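Local coordinates for lactate Dehydrogenase (PDB 2FN7), which probably catalyses the NAD-dependent interconversion of (S)-lactate and pyruvate, as a lactate dehydrogenase of the LDH/MDH superfamily, at residues Gly84-Asp89 against Ile218-Val223; Ile120-Asp125 against Gly175-Gly180; Arg153-Ile158 against Val169-Ile174. One frame throughout, in Å; residues are numbered along the deposited sequence.

Contact 1. Residues Gly84-Asp89 against Ile218-Val223. With LAC (lactic acid), chain D.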
loop_
_atom_site.group_PDB
_atom_site.type_symbol
_atom_site.label_atom_id
_atom_site.label_comp_id
_atom_site.label_asym_id
_atom_site.label_seq_id
_atom_site.Cartn_x
_atom_site.Cartn_y
_atom_site.Cartn_z
ATOM N N GLY A 84 9.249 15.652 9.433
ATOM C CA GLY A 84 8.210 16.508 9.961
ATOM C C GLY A 84 7.295 17.143 8.923
ATOM O O GLY A 84 7.721 17.618 7.865
ATOM N N ARG A 85 6.013 17.158 9.233
ATOM C CA ARG A 85 5.020 17.772 8.344
ATOM C C ARG A 85 5.047 19.286 8.446
ATOM O O ARG A 85 5.383 19.844 9.486
ATOM C CB ARG A 85 3.585 17.325 8.717
ATOM C CG ARG A 85 3.184 17.593 10.145
ATOM C CD ARG A 85 1.652 17.670 10.312
ATOM N NE ARG A 85 1.149 18.927 9.740
ATOM C CZ ARG A 85 -0.099 19.386 9.841
ATOM N NH1 ARG A 85 -1.038 18.698 10.510
ATOM N NH2 ARG A 85 -0.382 20.547 9.234
ATOM N N PRO A 86 4.684 19.964 7.360
ATOM C CA PRO A 86 4.625 21.435 7.316
ATOM C C PRO A 86 3.511 21.808 8.258
ATOM O O PRO A 86 2.526 21.096 8.367
ATOM C CB PRO A 86 4.244 21.747 5.867
ATOM C CG PRO A 86 4.884 20.621 5.110
ATOM C CD PRO A 86 4.633 19.390 6.005
ATOM N N LYS A 87 3.686 22.907 8.970
ATOM C CA LYS A 87 2.669 23.337 9.907
ATOM C C LYS A 87 1.562 24.083 9.147
ATOM O O LYS A 87 0.386 23.756 9.319
ATOM C CB LYS A 87 3.278 24.248 10.977
ATOM C CG LYS A 87 2.437 24.426 12.249
ATOM C CD LYS A 87 1.085 25.145 12.004
ATOM C CE LYS A 87 0.505 25.805 13.309
ATOM N NZ LYS A 87 1.324 26.990 13.837
ATOM N N ASP A 88 1.924 25.048 8.290
ATOM C CA ASP A 88 0.880 25.820 7.576
ATOM C C ASP A 88 1.063 25.871 6.062
ATOM O O ASP A 88 0.109 25.966 5.346
ATOM C CB ASP A 88 0.818 27.303 8.067
ATOM C CG ASP A 88 0.558 27.439 9.581
ATOM O OD1 ASP A 88 -0.417 26.829 10.110
ATOM O OD2 ASP A 88 1.345 28.179 10.261
ATOM N N ASP A 89 2.303 25.828 5.600
ATOM C CA ASP A 89 2.601 25.934 4.198
ATOM C C ASP A 89 3.728 25.002 3.747
ATOM O O ASP A 89 4.807 24.988 4.363
ATOM C CB ASP A 89 3.020 27.341 3.926
ATOM C CG ASP A 89 3.125 27.627 2.458
ATOM O OD1 ASP A 89 4.095 27.205 1.780
ATOM O OD2 ASP A 89 2.192 28.293 1.930
ATOM N N ILE A 218 -7.249 23.072 0.064
ATOM C CA ILE A 218 -6.617 22.813 1.287
ATOM C C ILE A 218 -6.881 21.385 1.777
ATOM O O ILE A 218 -6.940 21.116 3.009
ATOM C CB ILE A 218 -7.088 23.838 2.287
ATOM C CG1 ILE A 218 -8.599 23.773 2.367
ATOM C CG2 ILE A 218 -6.539 25.205 1.900
ATOM C CD1 ILE A 218 -9.039 23.089 3.588
ATOM N N ALA A 219 -7.055 20.476 0.806
ATOM C CA ALA A 219 -7.347 19.088 1.141
ATOM C C ALA A 219 -6.155 18.498 1.925
ATOM O O ALA A 219 -6.365 17.659 2.802
ATOM C CB ALA A 219 -7.573 18.262 -0.167
ATOM N N TRP A 220 -4.940 18.977 1.622
ATOM C CA TRP A 220 -3.756 18.430 2.299
ATOM C C TRP A 220 -3.848 18.548 3.812
ATOM O O TRP A 220 -3.520 17.591 4.532
ATOM C CB TRP A 220 -2.476 19.079 1.797
ATOM C CG TRP A 220 -2.174 20.408 2.428
ATOM C CD1 TRP A 220 -2.523 21.651 1.925
ATOM C CD2 TRP A 220 -1.253 20.674 3.519
ATOM N NE1 TRP A 220 -1.861 22.635 2.598
ATOM C CE2 TRP A 220 -1.076 22.079 3.580
ATOM C CE3 TRP A 220 -0.553 19.859 4.440
ATOM C CZ2 TRP A 220 -0.221 22.705 4.530
ATOM C CZ3 TRP A 220 0.320 20.485 5.403
ATOM C CH2 TRP A 220 0.468 21.898 5.429
ATOM N N LYS A 221 -4.330 19.680 4.312
ATOM C CA LYS A 221 -4.413 19.873 5.761
ATOM C C LYS A 221 -5.453 18.986 6.364
ATOM O O LYS A 221 -5.341 18.583 7.520
ATOM C CB LYS A 221 -4.732 21.334 6.128
ATOM C CG LYS A 221 -3.871 22.347 5.389
ATOM C CD LYS A 221 -4.098 23.876 5.886
ATOM C CE LYS A 221 -3.115 24.850 5.141
ATOM N NZ LYS A 221 -2.909 26.183 5.811
ATOM N N GLU A 222 -6.489 18.671 5.603
ATOM C CA GLU A 222 -7.553 17.788 6.160
ATOM C C GLU A 222 -7.026 16.368 6.480
ATOM O O GLU A 222 -7.384 15.726 7.474
ATOM C CB GLU A 222 -8.713 17.645 5.146
ATOM C CG GLU A 222 -10.018 17.183 5.812
ATOM C CD GLU A 222 -11.051 16.696 4.818
ATOM O OE1 GLU A 222 -12.130 16.231 5.289
ATOM O OE2 GLU A 222 -10.787 16.753 3.586
ATOM N N VAL A 223 -6.243 15.855 5.552
ATOM C CA VAL A 223 -5.680 14.556 5.720
ATOM C C VAL A 223 -4.584 14.681 6.816
ATOM O O VAL A 223 -4.627 13.936 7.809
ATOM C CB VAL A 223 -5.034 14.078 4.399
ATOM C CG1 VAL A 223 -4.169 12.795 4.651
ATOM C CG2 VAL A 223 -6.111 13.857 3.369
HETATM C C LAC D . -0.441 17.276 -0.418
HETATM C CA LAC D . 0.920 17.347 0.091
HETATM C CB LAC D . 1.173 17.977 1.565
HETATM O O LAC D . -0.979 16.421 0.456
HETATM O OHN LAC D . 1.636 18.150 -0.854
HETATM O OXT LAC D . -0.954 17.964 -1.240
HETATM O O HOH W 1 -0.501 25.674 2.545
#
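Trp220 holds its CG between the backbone N and the carbonyl carbon (chi1 82°), sending the indole from the start of helix 219-227 to loop 84-89, where its six-membered ring meets Pro86. The CH2 corner lies 3.8 Å from Pro86 CB and 3.7 Å from Pro86 O, the latter in the plane of the indole. Arg85 bends at chi3 (-73°), and its NE and NH2 grip Pro86 O side-on, with NE 2.9 Å from that oxygen. The guanidinium is thereby held obliquely to the Trp220 ring, the two planes 67° apart and NH2 to CZ3 3.9 Å, while NH1 makes a salt bridge with Asp225. Residues 84-89 belong to the active-site loop of the LDH fold; the adjacent lactate-binding Arg90 makes a cation-pi contact with Trp220. Lys221, extended beyond a CG that rests over one indole face, toward its rim, reaches Asp88 O with NZ (3.1 Å), on a lone pair in the carbonyl plane. Trp220 CZ2 turns its edge to the same Asp88 O (3.4 Å), and a water donates to this oxygen and weakly accepts from Trp220 NE1. Trp220 CB approaches the carboxylate oxygen O of the lactate to 3.3 Å.

Contact 2. Residues Ile120-Asp125 against Gly175-Gly180. With NAD (nicotinamide-adenine-dinucleotide), chain C; LAC (lactic acid), chain D.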
loop_
_atom_site.group_PDB
_atom_site.type_symbol
_atom_site.label_atom_id
_atom_site.label_comp_id
_atom_site.label_asym_id
_atom_site.label_seq_id
_atom_site.Cartn_x
_atom_site.Cartn_y
_atom_site.Cartn_z
ATOM N N ILE A 120 8.612 14.552 -6.176
ATOM C CA ILE A 120 7.442 14.557 -5.285
ATOM C C ILE A 120 7.694 15.438 -4.085
ATOM O O ILE A 120 6.771 15.978 -3.436
ATOM C CB ILE A 120 7.103 13.151 -4.790
ATOM C CG1 ILE A 120 6.882 12.236 -6.032
ATOM C CG2 ILE A 120 6.011 13.213 -3.787
ATOM C CD1 ILE A 120 6.366 10.980 -5.737
ATOM N N THR A 121 8.989 15.591 -3.786
ATOM C CA THR A 121 9.475 16.385 -2.671
ATOM C C THR A 121 8.876 17.843 -2.700
ATOM O O THR A 121 8.959 18.559 -3.713
ATOM C CB THR A 121 11.087 16.420 -2.757
ATOM O OG1 THR A 121 11.638 15.095 -2.600
ATOM C CG2 THR A 121 11.683 17.374 -1.696
ATOM N N ASN A 122 8.254 18.254 -1.588
ATOM C CA ASN A 122 7.707 19.625 -1.429
ATOM C C ASN A 122 8.793 20.647 -1.072
ATOM O O ASN A 122 9.854 20.240 -0.565
ATOM C CB ASN A 122 6.661 19.603 -0.346
ATOM C CG ASN A 122 5.302 19.369 -0.914
ATOM O OD1 ASN A 122 4.416 18.792 -0.264
ATOM N ND2 ASN A 122 5.121 19.804 -2.164
ATOM N N PRO A 123 8.609 21.953 -1.401
ATOM C CA PRO A 123 7.438 22.537 -2.104
ATOM C C PRO A 123 7.685 22.206 -3.574
ATOM O O PRO A 123 8.631 22.707 -4.259
ATOM C CB PRO A 123 7.543 24.058 -1.789
ATOM C CG PRO A 123 9.048 24.343 -1.693
ATOM C CD PRO A 123 9.536 23.026 -0.941
ATOM N N LEU A 124 6.813 21.339 -4.049
ATOM C CA LEU A 124 6.928 20.766 -5.376
ATOM C C LEU A 124 7.445 21.542 -6.597
ATOM O O LEU A 124 8.503 21.176 -7.176
ATOM C CB LEU A 124 5.588 20.057 -5.703
ATOM C CG LEU A 124 5.565 19.123 -6.906
ATOM C CD1 LEU A 124 5.426 19.965 -8.205
ATOM C CD2 LEU A 124 6.851 18.158 -6.870
ATOM N N ASP A 125 6.731 22.585 -7.036
ATOM C CA ASP A 125 7.168 23.307 -8.290
ATOM C C ASP A 125 8.578 23.873 -8.178
ATOM O O ASP A 125 9.405 23.711 -9.089
ATOM C CB ASP A 125 6.133 24.370 -8.623
ATOM C CG ASP A 125 4.737 23.761 -8.763
ATOM O OD1 ASP A 125 4.366 23.270 -9.869
ATOM O OD2 ASP A 125 4.032 23.704 -7.734
ATOM N N GLY A 175 -1.414 25.289 -12.269
ATOM C CA GLY A 175 -0.706 26.244 -11.386
ATOM C C GLY A 175 0.220 25.501 -10.393
ATOM O O GLY A 175 0.368 24.288 -10.506
ATOM N N GLY A 176 0.859 26.176 -9.438
ATOM C CA GLY A 176 1.758 25.489 -8.511
ATOM C C GLY A 176 0.954 24.757 -7.448
ATOM O O GLY A 176 -0.171 25.128 -7.151
ATOM N N HIS A 177 1.539 23.712 -6.876
ATOM C CA HIS A 177 0.959 22.852 -5.832
ATOM C C HIS A 177 1.091 23.563 -4.483
ATOM O O HIS A 177 2.071 23.390 -3.784
ATOM C CB HIS A 177 1.739 21.508 -5.865
ATOM C CG HIS A 177 1.230 20.443 -4.925
ATOM N ND1 HIS A 177 -0.069 19.983 -4.945
ATOM C CD2 HIS A 177 1.849 19.783 -3.903
ATOM C CE1 HIS A 177 -0.244 19.105 -3.964
ATOM N NE2 HIS A 177 0.903 18.966 -3.314
ATOM N N GLY A 178 0.115 24.402 -4.164
ATOM C CA GLY A 178 0.066 25.168 -2.923
ATOM C C GLY A 178 -1.288 25.886 -2.798
ATOM O O GLY A 178 -2.219 25.596 -3.557
ATOM N N ASP A 179 -1.429 26.809 -1.855
ATOM C CA ASP A 179 -2.717 27.475 -1.708
ATOM C C ASP A 179 -3.285 28.152 -2.996
ATOM O O ASP A 179 -4.479 28.130 -3.203
ATOM C CB ASP A 179 -2.660 28.469 -0.543
ATOM C CG ASP A 179 -2.520 27.772 0.824
ATOM O OD1 ASP A 179 -2.560 26.497 0.918
ATOM O OD2 ASP A 179 -2.378 28.508 1.832
ATOM N N GLY A 180 -2.410 28.649 -3.877
ATOM C CA GLY A 180 -2.831 29.295 -5.101
ATOM C C GLY A 180 -3.091 28.374 -6.276
ATOM O O GLY A 180 -3.141 28.823 -7.454
HETATM P PA NAD C . 8.811 10.705 5.042
HETATM O O1A NAD C . 7.962 9.663 5.441
HETATM O O2A NAD C . 9.342 11.556 6.063
HETATM O O5B NAD C . 9.940 10.277 4.146
HETATM C C5B NAD C . 11.034 11.069 3.627
HETATM C C4B NAD C . 12.195 10.001 3.522
HETATM O O4B NAD C . 13.271 10.748 3.066
HETATM C C3B NAD C . 12.732 9.386 4.921
HETATM O O3B NAD C . 12.648 7.976 4.957
HETATM C C2B NAD C . 14.124 9.875 4.968
HETATM O O2B NAD C . 15.140 9.117 5.605
HETATM C C1B NAD C . 14.451 10.047 3.567
HETATM N N9A NAD C . 15.560 10.897 3.310
HETATM C C8A NAD C . 16.090 11.992 3.878
HETATM N N7A NAD C . 17.063 12.677 3.598
HETATM C C5A NAD C . 17.382 11.937 2.535
HETATM C C6A NAD C . 18.451 12.085 1.615
HETATM N N6A NAD C . 19.354 13.064 1.728
HETATM N N1A NAD C . 18.525 11.171 0.581
HETATM C C2A NAD C . 17.590 10.160 0.511
HETATM N N3A NAD C . 16.597 9.939 1.320
HETATM C C4A NAD C . 16.523 10.860 2.311
HETATM O O3 NAD C . 8.027 11.719 3.947
HETATM P PN NAD C . 6.776 11.341 3.004
HETATM O O1N NAD C . 5.580 11.304 3.761
HETATM O O2N NAD C . 7.107 10.147 2.184
HETATM O O5D NAD C . 6.835 12.676 2.053
HETATM C C5D NAD C . 7.932 12.819 1.202
HETATM C C4D NAD C . 7.925 14.233 0.593
HETATM O O4D NAD C . 6.795 14.312 -0.363
HETATM C C3D NAD C . 7.688 15.424 1.569
HETATM O O3D NAD C . 8.459 16.488 1.051
HETATM C C2D NAD C . 6.168 15.697 1.434
HETATM O O2D NAD C . 5.823 17.075 1.800
HETATM C C1D NAD C . 5.963 15.454 -0.005
HETATM N N1N NAD C . 4.614 15.194 -0.446
HETATM C C2N NAD C . 4.441 15.721 -1.759
HETATM C C3N NAD C . 3.202 15.631 -2.387
HETATM C C7N NAD C . 2.893 16.144 -3.826
HETATM O O7N NAD C . 1.738 16.030 -4.232
HETATM N N7N NAD C . 3.966 16.473 -4.606
HETATM C C4N NAD C . 2.068 15.016 -1.758
HETATM C C5N NAD C . 2.319 14.468 -0.386
HETATM C C6N NAD C . 3.540 14.525 0.316
HETATM C C LAC D . -0.441 17.276 -0.418
HETATM C CA LAC D . 0.920 17.347 0.091
HETATM C CB LAC D . 1.173 17.977 1.565
HETATM O O LAC D . -0.979 16.421 0.456
HETATM O OHN LAC D . 1.636 18.150 -0.854
HETATM O OXT LAC D . -0.954 17.964 -1.240
HETATM O O HOH W 2 1.687 21.821 -9.598
#
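Asp125 and Gly176 bring the two backbones together, their CA atoms 5.8 Å apart, with Leu124 and His177 forming the next pair. Residues 120-125 follow strand 116-119 of the parallel Rossmann sheet through a cis peptide before Pro123, at the N-cap position of helix 124-135; residues 175-180 form an irregular loop after strand 169-174, with His177 at the centre of an inverse gamma turn. The cleft between the nucleotide-binding and C-terminal domains is the active site of the LDH/MDH fold, and His177 is its predicted proton acceptor. Asp125 fixes the turn: its OD2 takes the N-H of His177 at 2.6 Å on the syn side, only 19° out of the carboxylate plane, and comes tightly up to Gly176 CA (3.0 Å). The other oxygen, OD1, receives a water that also donates to Gly175 O, and is hydrogen-bonded to Ser258. With CG anti to the backbone N (chi1 -176°), the His177 imidazole swings past Leu124, CB to CB 4.1 Å, to present its NE2 edge to the substrate, while ND1 is hydrogen-bonded to Asp150, the His-Asp pair familiar from this superfamily. Asn122, a ligand-binding residue, sets its amide at the imidazole edge, the two planes nearly coplanar. Its backbone N donates to ribose O3D of NAD (3.2 Å), and Ile120 places CG2 3.7 Å from O4D of that ribose. His177 NE2 donates to the lactate hydroxyl OHN over 2.7 Å, with an N-H...O angle of 149°.

Contact 3. Residues Arg153-Ile158 against Val169-Ile174. With LAC (lactic acid), chain D.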
loop_
_atom_site.group_PDB
_atom_site.type_symbol
_atom_site.label_atom_id
_atom_site.label_comp_id
_atom_site.label_asym_id
_atom_site.label_seq_id
_atom_site.Cartn_x
_atom_site.Cartn_y
_atom_site.Cartn_z
ATOM N N ARG A 153 -8.246 14.743 -6.399
ATOM C CA ARG A 153 -8.992 15.265 -5.279
ATOM C C ARG A 153 -10.234 16.122 -5.789
ATOM O O ARG A 153 -11.340 15.975 -5.262
ATOM C CB ARG A 153 -8.077 16.128 -4.417
ATOM C CG ARG A 153 -7.186 15.363 -3.450
ATOM C CD ARG A 153 -5.981 16.206 -2.955
ATOM N NE ARG A 153 -5.208 15.462 -1.959
ATOM C CZ ARG A 153 -4.140 15.919 -1.335
ATOM N NH1 ARG A 153 -3.689 17.161 -1.587
ATOM N NH2 ARG A 153 -3.487 15.076 -0.471
ATOM N N PHE A 154 -10.026 16.971 -6.803
ATOM C CA PHE A 154 -11.079 17.850 -7.351
ATOM C C PHE A 154 -12.175 16.899 -7.981
ATOM O O PHE A 154 -13.420 16.998 -7.651
ATOM C CB PHE A 154 -10.345 18.810 -8.377
ATOM C CG PHE A 154 -11.199 19.929 -8.993
ATOM C CD1 PHE A 154 -12.221 20.513 -8.307
ATOM C CD2 PHE A 154 -10.911 20.404 -10.273
ATOM C CE1 PHE A 154 -12.945 21.533 -8.846
ATOM C CE2 PHE A 154 -11.629 21.435 -10.826
ATOM C CZ PHE A 154 -12.665 22.007 -10.095
ATOM N N ARG A 155 -11.712 15.895 -8.762
ATOM C CA ARG A 155 -12.639 14.961 -9.421
ATOM C C ARG A 155 -13.395 14.163 -8.402
ATOM O O ARG A 155 -14.590 13.863 -8.549
ATOM C CB ARG A 155 -11.888 14.009 -10.343
ATOM C CG ARG A 155 -11.202 14.656 -11.506
ATOM C CD ARG A 155 -10.222 13.684 -12.148
ATOM N NE ARG A 155 -10.940 12.620 -12.848
ATOM C CZ ARG A 155 -10.372 11.562 -13.434
ATOM N NH1 ARG A 155 -9.031 11.360 -13.384
ATOM N NH2 ARG A 155 -11.125 10.765 -14.185
ATOM N N THR A 156 -12.724 13.838 -7.318
ATOM C CA THR A 156 -13.391 13.033 -6.309
ATOM C C THR A 156 -14.503 13.769 -5.590
ATOM O O THR A 156 -15.538 13.206 -5.285
ATOM C CB THR A 156 -12.314 12.508 -5.273
ATOM O OG1 THR A 156 -11.416 11.667 -5.991
ATOM C CG2 THR A 156 -12.936 11.694 -4.170
ATOM N N PHE A 157 -14.205 15.007 -5.222
ATOM C CA PHE A 157 -15.146 15.877 -4.516
ATOM C C PHE A 157 -16.384 16.143 -5.439
ATOM O O PHE A 157 -17.500 16.053 -4.972
ATOM C CB PHE A 157 -14.398 17.157 -4.118
ATOM C CG PHE A 157 -13.265 16.924 -3.117
ATOM C CD1 PHE A 157 -13.318 15.858 -2.219
ATOM C CD2 PHE A 157 -12.185 17.793 -3.032
ATOM C CE1 PHE A 157 -12.311 15.678 -1.277
ATOM C CE2 PHE A 157 -11.146 17.607 -2.041
ATOM C CZ PHE A 157 -11.225 16.571 -1.202
ATOM N N ILE A 158 -16.145 16.459 -6.721
ATOM C CA ILE A 158 -17.186 16.666 -7.695
ATOM C C ILE A 158 -17.977 15.348 -7.750
ATOM O O ILE A 158 -19.218 15.363 -7.565
ATOM C CB ILE A 158 -16.606 16.934 -9.063
ATOM C CG1 ILE A 158 -15.969 18.305 -9.099
ATOM C CG2 ILE A 158 -17.679 16.904 -10.078
ATOM C CD1 ILE A 158 -15.022 18.391 -10.181
ATOM N N VAL A 169 -15.733 11.916 -14.192
ATOM C CA VAL A 169 -15.615 13.329 -14.043
ATOM C C VAL A 169 -14.314 13.714 -14.696
ATOM O O VAL A 169 -13.317 13.070 -14.434
ATOM C CB VAL A 169 -15.516 13.718 -12.626
ATOM C CG1 VAL A 169 -15.123 15.156 -12.563
ATOM C CG2 VAL A 169 -16.815 13.409 -11.874
ATOM N N SER A 170 -14.302 14.709 -15.583
ATOM C CA SER A 170 -13.080 15.250 -16.231
ATOM C C SER A 170 -12.888 16.612 -15.522
ATOM O O SER A 170 -13.827 17.425 -15.436
ATOM C CB SER A 170 -13.320 15.457 -17.738
ATOM O OG SER A 170 -12.229 16.117 -18.384
ATOM N N ALA A 171 -11.721 16.851 -14.927
ATOM C CA ALA A 171 -11.497 18.106 -14.180
ATOM C C ALA A 171 -9.981 18.263 -13.928
ATOM O O ALA A 171 -9.332 17.266 -13.537
ATOM C CB ALA A 171 -12.241 18.067 -12.820
ATOM N N ASN A 172 -9.425 19.449 -14.191
ATOM C CA ASN A 172 -8.021 19.735 -14.018
ATOM C C ASN A 172 -7.743 20.794 -12.968
ATOM O O ASN A 172 -8.575 21.715 -12.758
ATOM C CB ASN A 172 -7.429 20.258 -15.296
ATOM C CG ASN A 172 -7.269 19.204 -16.316
ATOM O OD1 ASN A 172 -7.868 19.272 -17.437
ATOM N ND2 ASN A 172 -6.437 18.191 -15.981
ATOM N N VAL A 173 -6.583 20.670 -12.318
ATOM C CA VAL A 173 -6.108 21.657 -11.347
ATOM C C VAL A 173 -4.817 22.058 -11.981
ATOM O O VAL A 173 -4.067 21.195 -12.386
ATOM C CB VAL A 173 -5.868 21.084 -9.934
ATOM C CG1 VAL A 173 -5.203 22.165 -9.046
ATOM C CG2 VAL A 173 -7.197 20.797 -9.257
ATOM N N ILE A 174 -4.555 23.356 -12.121
ATOM C CA ILE A 174 -3.335 23.802 -12.759
ATOM C C ILE A 174 -2.594 24.818 -11.883
ATOM O O ILE A 174 -3.104 25.200 -10.867
ATOM C CB ILE A 174 -3.699 24.415 -14.062
ATOM C CG1 ILE A 174 -4.678 25.572 -13.801
ATOM C CG2 ILE A 174 -4.287 23.349 -14.997
ATOM C CD1 ILE A 174 -4.916 26.301 -15.069
HETATM C C LAC D . -0.441 17.276 -0.418
HETATM C CA LAC D . 0.920 17.347 0.091
HETATM C CB LAC D . 1.173 17.977 1.565
HETATM O O LAC D . -0.979 16.421 0.456
HETATM O OHN LAC D . 1.636 18.150 -0.854
HETATM O OXT LAC D . -0.954 17.964 -1.240
#
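Ala171 CB is the small knob at the middle of this interface, set in a hollow that Phe154, Arg155 and Ile158 form on one side of helix 147-162. It meets Phe154 CD2 at 3.7 Å, Arg155 CG at 3.8 Å and Ile158 CD1 at 3.8 Å, and that same Ile158 methyl lies over one face of the Phe154 ring, toward its rim. Val169 fills the neighbouring dip with its two methyls, CG1 lying 4.0 Å from Ile158 CG2. At the other end Val173 CG2 touches Phe154 CB (3.8 Å), while the edge of the phenyl ring runs up to Asn172 O. Arg155 bends at chi3 (71°) toward the start of the strand, where NE donates to Val169 O at 2.9 Å in a bent bond (134°) and NH2 adds a weak second; its alkyl part packs on Ala171, and Val53 of the second subunit also touches this side chain. Arg153 leaves the helix the other way as an extended chain, giving NH1 to OXT (2.9 Å) and NH2 to O of the lactate carboxylate. A helix laid on an antiparallel sheet, with an arginine gripping the substrate carboxylate end-on, is the layout of the C-terminal catalytic domain of lactate and malate dehydrogenases.

Contacts 1 and 2 both join the NAD-binding domain to the C-terminal domain, whereas contact 3 packs a helix and strand within the latter. The centre of contact 2 is about 9 Å from that of the chain; contacts 1 and 3 lie farther out, at about 16 and 15 Å. Contact 2 is wholly buried and mostly polar. In contact 1, only partly buried, an indole meets backbone carbonyls and charged side chains. Contact 3 is mostly buried and mainly apolar, with an arginine bonded to a strand carbonyl, and, like contact 1, borders the second subunit. Strand 169-174 runs straight into loop 175-180. All three reach the same lactate, at its methyl and carboxylate, mainly its hydroxyl, and its carboxylate respectively.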